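Local coordinates for teichoic acid biosynthesis protein F (Staphylococcus epidermidis, PDB 3L7I) that is a teichoic acid biosynthesis protein with a domain pair of the GT-B glycosyltransferase-like kind, at residues Thr621-Val626 / Met656-Asp661; Phe628-Gly631 / Pro636-Phe639. One frame throughout, in Å; residues are numbered along the deposited sequence.

Contact 1 (Thr621-Val626 / Met656-Asp661). With SO4 (sulfate ion), chain G.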
loop_
_atom_site.group_PDB
_atom_site.type_symbol
_atom_site.label_atom_id
_atom_site.label_comp_id
_atom_site.label_asym_id
_atom_site.label_seq_id
_atom_site.Cartn_x
_atom_site.Cartn_y
_atom_site.Cartn_z
ATOM N N THR A 621 -54.384 17.626 19.424
ATOM C CA THR A 621 -53.311 16.730 19.049
ATOM C C THR A 621 -53.780 15.278 19.224
ATOM O O THR A 621 -54.981 15.036 19.374
ATOM C CB THR A 621 -52.069 17.055 19.861
ATOM O OG1 THR A 621 -50.965 16.331 19.326
ATOM C CG2 THR A 621 -52.274 16.694 21.331
ATOM N N ASP A 622 -52.866 14.310 19.158
ATOM C CA ASP A 622 -53.235 12.926 19.440
ATOM C C ASP A 622 -52.211 12.182 20.282
ATOM O O ASP A 622 -52.424 12.011 21.479
ATOM C CB ASP A 622 -53.561 12.153 18.164
ATOM C CG ASP A 622 -52.586 12.422 17.065
ATOM O OD1 ASP A 622 -53.003 13.006 16.056
ATOM O OD2 ASP A 622 -51.397 12.059 17.197
ATOM N N TYR A 623 -51.116 11.735 19.661
ATOM C CA TYR A 623 -50.029 11.064 20.368
ATOM C C TYR A 623 -48.756 11.861 20.181
ATOM O O TYR A 623 -47.929 11.537 19.343
ATOM C CB TYR A 623 -49.814 9.656 19.805
ATOM C CG TYR A 623 -51.085 9.043 19.337
ATOM C CD1 TYR A 623 -51.308 8.818 17.985
ATOM C CD2 TYR A 623 -52.101 8.734 20.249
ATOM C CE1 TYR A 623 -52.506 8.276 17.549
ATOM C CE2 TYR A 623 -53.301 8.198 19.829
ATOM C CZ TYR A 623 -53.505 7.966 18.478
ATOM O OH TYR A 623 -54.702 7.426 18.050
ATOM N N SER A 624 -48.564 12.909 20.952
ATOM C CA SER A 624 -47.395 13.721 20.709
ATOM C C SER A 624 -46.858 14.288 21.988
ATOM O O SER A 624 -47.613 14.677 22.879
ATOM C CB SER A 624 -47.727 14.851 19.743
ATOM O OG SER A 624 -46.600 15.681 19.559
ATOM N N SER A 625 -45.541 14.339 22.057
ATOM C CA SER A 625 -44.842 14.952 23.162
ATOM C C SER A 625 -45.103 16.462 23.255
ATOM O O SER A 625 -44.703 17.090 24.237
ATOM C CB SER A 625 -43.341 14.682 23.020
ATOM O OG SER A 625 -42.576 15.750 23.550
ATOM N N VAL A 626 -45.743 17.054 22.247
ATOM C CA VAL A 626 -46.105 18.465 22.362
ATOM C C VAL A 626 -47.111 18.739 23.467
ATOM O O VAL A 626 -47.129 19.824 24.024
ATOM C CB VAL A 626 -46.669 19.111 21.057
ATOM C CG1 VAL A 626 -45.590 19.256 20.014
ATOM C CG2 VAL A 626 -47.893 18.341 20.540
ATOM N N MET A 656 -47.151 6.584 29.836
ATOM C CA MET A 656 -48.246 7.021 30.674
ATOM C C MET A 656 -49.549 6.303 30.359
ATOM O O MET A 656 -49.686 5.629 29.330
ATOM C CB MET A 656 -48.431 8.520 30.563
ATOM C CG MET A 656 -48.690 8.985 29.167
ATOM S SD MET A 656 -49.891 10.324 29.216
ATOM C CE MET A 656 -49.262 11.276 30.593
ATOM N N ASN A 657 -50.505 6.430 31.269
ATOM C CA ASN A 657 -51.796 5.821 31.046
ATOM C C ASN A 657 -52.715 6.757 30.268
ATOM O O ASN A 657 -53.493 7.518 30.842
ATOM C CB ASN A 657 -52.424 5.356 32.350
ATOM C CG ASN A 657 -53.528 4.358 32.114
ATOM O OD1 ASN A 657 -54.190 4.393 31.072
ATOM N ND2 ASN A 657 -53.730 3.451 33.068
ATOM N N TYR A 658 -52.590 6.679 28.946
ATOM C CA TYR A 658 -53.291 7.542 27.995
ATOM C C TYR A 658 -54.805 7.595 28.178
ATOM O O TYR A 658 -55.425 8.659 28.050
ATOM C CB TYR A 658 -53.011 7.039 26.588
ATOM C CG TYR A 658 -53.432 7.958 25.468
ATOM C CD1 TYR A 658 -52.540 8.866 24.928
ATOM C CD2 TYR A 658 -54.702 7.884 24.924
ATOM C CE1 TYR A 658 -52.899 9.693 23.892
ATOM C CE2 TYR A 658 -55.085 8.714 23.884
ATOM C CZ TYR A 658 -54.171 9.620 23.364
ATOM O OH TYR A 658 -54.527 10.454 22.320
ATOM N N MET A 659 -55.399 6.435 28.447
ATOM C CA MET A 659 -56.831 6.341 28.571
ATOM C C MET A 659 -57.345 7.213 29.696
ATOM O O MET A 659 -58.503 7.625 29.691
ATOM C CB MET A 659 -57.241 4.893 28.789
ATOM C CG MET A 659 -58.139 4.370 27.698
ATOM S SD MET A 659 -57.624 4.977 26.094
ATOM C CE MET A 659 -57.181 3.440 25.278
ATOM N N GLU A 660 -56.486 7.517 30.655
ATOM C CA GLU A 660 -56.950 8.206 31.845
ATOM C C GLU A 660 -56.401 9.618 31.964
ATOM O O GLU A 660 -56.974 10.578 31.444
ATOM C CB GLU A 660 -56.577 7.391 33.080
ATOM C CG GLU A 660 -57.696 7.269 34.090
ATOM C CD GLU A 660 -57.848 5.853 34.605
ATOM O OE1 GLU A 660 -56.858 5.090 34.541
ATOM O OE2 GLU A 660 -58.959 5.505 35.062
ATOM N N ASP A 661 -55.264 9.718 32.637
ATOM C CA ASP A 661 -54.722 10.989 33.089
ATOM C C ASP A 661 -54.067 11.878 32.025
ATOM O O ASP A 661 -52.870 12.143 32.087
ATOM C CB ASP A 661 -53.739 10.740 34.243
ATOM C CG ASP A 661 -52.652 9.745 33.881
ATOM O OD1 ASP A 661 -52.125 9.839 32.753
ATOM O OD2 ASP A 661 -52.327 8.873 34.718
HETATM S S SO4 G . -43.685 12.656 19.238
HETATM O O1 SO4 G . -43.863 12.948 17.809
HETATM O O2 SO4 G . -44.520 11.509 19.606
HETATM O O3 SO4 G . -42.285 12.338 19.521
HETATM O O4 SO4 G . -44.075 13.829 20.020
#
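The hydroxyl of Tyr658 reaches across to the backbone of Asp622, where its OH donates to the carbonyl O at 2.7 Å. Measured at that oxygen, the C=O...OH angle is 121°, and the donor stands well above the carbonyl plane, while the carbonyl oxygen itself lies near the plane of the Tyr658 ring, at its edge. The ring can reach this far because CG of Tyr658 is anti to the backbone N (chi1 -169°), which sends the phenol out of the Asn657-Glu660 type I turn. The same end of the ring packs against Tyr623, with CD2 of Tyr623 3.8 Å from CZ of Tyr658. The two tyrosines meet obliquely, their planes 47° apart.

Neighbouring groups brace this compact, buried part. CB of Asp622 covers the centre of one face of the Tyr623 ring, and the Asp622 carboxylate accepts from the backbone N of Tyr623, while OD1 forms a salt bridge with Arg548 and OD2 a hydrogen bond with Thr546. The Tyr623 hydroxyl is hydrogen-bonded to Asp643.

The far side of the turn is looser: Met659 and Glu660 are exposed, and the Glu660 side chain is poorly ordered. Beyond Tyr623, the partly exposed Ser624 and Ser625 meet a sulfate ion, probably from the crystallisation liquor. Its O4 accepts from the backbone N of Ser625 at 2.6 Å and from OG of Ser624 at 3.2 Å. Ser624 OG also caps Val626 N, so one hydroxyl serves both the turn leading into the helix and the anion. This is consistent with the anion sites often found at strand-to-helix turns of Rossmann-like domains, such as those of the GT-B fold.

Contact 2 (Phe628-Gly631 / Pro636-Phe639)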
loop_
_atom_site.group_PDB
_atom_site.type_symbol
_atom_site.label_atom_id
_atom_site.label_comp_id
_atom_site.label_asym_id
_atom_site.label_seq_id
_atom_site.Cartn_x
_atom_site.Cartn_y
_atom_site.Cartn_z
ATOM N N PHE A 628 -47.033 17.924 26.348
ATOM C CA PHE A 628 -46.332 18.154 27.594
ATOM C C PHE A 628 -45.766 19.558 27.607
ATOM O O PHE A 628 -45.487 20.106 28.671
ATOM C CB PHE A 628 -45.196 17.153 27.799
ATOM C CG PHE A 628 -45.643 15.731 27.940
ATOM C CD1 PHE A 628 -46.443 15.343 28.993
ATOM C CD2 PHE A 628 -45.240 14.775 27.037
ATOM C CE1 PHE A 628 -46.843 14.043 29.132
ATOM C CE2 PHE A 628 -45.638 13.467 27.176
ATOM C CZ PHE A 628 -46.440 13.104 28.223
ATOM N N ASP A 629 -45.569 20.135 26.429
ATOM C CA ASP A 629 -45.041 21.486 26.339
ATOM C C ASP A 629 -46.171 22.466 26.556
ATOM O O ASP A 629 -46.119 23.333 27.440
ATOM C CB ASP A 629 -44.445 21.740 24.956
ATOM C CG ASP A 629 -43.211 20.905 24.689
ATOM O OD1 ASP A 629 -43.186 20.221 23.640
ATOM O OD2 ASP A 629 -42.269 20.930 25.524
ATOM N N TYR A 630 -47.198 22.316 25.730
ATOM C CA TYR A 630 -48.332 23.229 25.712
ATOM C C TYR A 630 -48.967 23.324 27.093
ATOM O O TYR A 630 -49.521 24.356 27.461
ATOM C CB TYR A 630 -49.334 22.779 24.655
ATOM C CG TYR A 630 -50.480 23.701 24.509
ATOM C CD1 TYR A 630 -50.318 24.945 23.932
ATOM C CD2 TYR A 630 -51.735 23.347 24.965
ATOM C CE1 TYR A 630 -51.403 25.827 23.811
ATOM C CE2 TYR A 630 -52.819 24.210 24.850
ATOM C CZ TYR A 630 -52.646 25.441 24.270
ATOM O OH TYR A 630 -53.706 26.290 24.156
ATOM N N GLY A 631 -48.839 22.244 27.862
ATOM C CA GLY A 631 -49.395 22.137 29.205
ATOM C C GLY A 631 -48.894 23.155 30.219
ATOM O O GLY A 631 -49.530 23.397 31.242
ATOM N N PRO A 636 -56.915 24.413 27.589
ATOM C CA PRO A 636 -57.599 23.188 27.158
ATOM C C PRO A 636 -56.862 22.472 26.034
ATOM O O PRO A 636 -56.475 23.114 25.064
ATOM C CB PRO A 636 -58.935 23.706 26.615
ATOM C CG PRO A 636 -59.102 25.041 27.211
ATOM C CD PRO A 636 -57.740 25.608 27.359
ATOM N N GLN A 637 -56.676 21.165 26.166
ATOM C CA GLN A 637 -56.200 20.363 25.051
ATOM C C GLN A 637 -57.288 19.353 24.699
ATOM O O GLN A 637 -58.117 19.020 25.545
ATOM C CB GLN A 637 -54.890 19.650 25.385
ATOM C CG GLN A 637 -53.855 20.513 26.075
ATOM C CD GLN A 637 -52.456 19.918 26.007
ATOM O OE1 GLN A 637 -52.140 19.146 25.094
ATOM N NE2 GLN A 637 -51.601 20.291 26.961
ATOM N N PHE A 638 -57.290 18.913 23.441
ATOM C CA PHE A 638 -58.188 17.881 22.931
ATOM C C PHE A 638 -57.347 16.818 22.251
ATOM O O PHE A 638 -56.208 17.080 21.833
ATOM C CB PHE A 638 -59.158 18.465 21.910
ATOM C CG PHE A 638 -60.149 19.422 22.496
ATOM C CD1 PHE A 638 -61.382 18.965 22.982
ATOM C CD2 PHE A 638 -59.865 20.782 22.572
ATOM C CE1 PHE A 638 -62.309 19.849 23.526
ATOM C CE2 PHE A 638 -60.795 21.656 23.114
ATOM C CZ PHE A 638 -62.011 21.192 23.587
ATOM N N PHE A 639 -57.911 15.626 22.117
ATOM C CA PHE A 639 -57.160 14.486 21.630
ATOM C C PHE A 639 -57.983 13.687 20.661
ATOM O O PHE A 639 -58.786 12.845 21.039
ATOM C CB PHE A 639 -56.660 13.654 22.810
ATOM C CG PHE A 639 -55.783 14.439 23.717
ATOM C CD1 PHE A 639 -54.437 14.639 23.395
ATOM C CD2 PHE A 639 -56.313 15.082 24.825
ATOM C CE1 PHE A 639 -53.617 15.419 24.198
ATOM C CE2 PHE A 639 -55.500 15.866 25.632
ATOM C CZ PHE A 639 -54.145 16.030 25.324
#
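Tyr630 and Gln637 pass each other in opposite directions, the glutamine running along the edge of the phenol ring. CG of Gln637 lies in the ring plane, 3.7 Å from CD2 of Tyr630, and the amide carbon CD is equally close to that same ring atom. Ring and amide planes are nearly perpendicular, 82° apart, so the amide does not lie flat on the aromatic face. Farther along the same edge, CE2 of Tyr630 meets the carbonyl O of Pro636 at 3.8 Å. The amide NE2 continues to Gly631, 3.5 Å from its backbone N, and no hydrogen bond joins the two segments.

What positions this pair lies one shell out. Beyond CG the Gln637 chain is extended (chi2 -163°), which carries NE2 across to the helix, where it donates to the carbonyl O of Met627 and gives the buried amide nitrogen a partner. With CG anti to the backbone N (chi1 -176°), Tyr630 projects from the helix toward the strand, and its hydroxyl is held by the carbonyl O of Ser616.

Farther out, Leu619 of strand 618-621 touches both Tyr630 and Gln637, while the Phe613 ring meets that of Tyr630. Helix 626-630 thus packs beside strand 637-640 within a beta-alpha-beta unit. Strand 637-640 is hydrogen-bonded between strands 618-621 and 666-667, and Phe638 packs against helices 670-677 and 680-686.

Read from the N terminus, the chain leaves strand 618-621 through the first segment of contact 1, forms helix 626-630, and turns back within a few residues into strand 637-640. Contact 2 closes that short loop, joining helix to strand. Only after a longer excursion does the chain return at 656-661, where contact 1 closes the wider loop, so contact 2 is nested within it and the two do not cross. Their centres are 9 Å apart and they touch directly: Thr621 N probably hydrogen-bonds to Phe638 O, and Phe639 packs against Thr621 and Tyr658. Contact 1 ties the loop before strand 666-667 to the end of strand 618-621; contact 2 ties the helix to the neighbouring strand of the same parallel sheet.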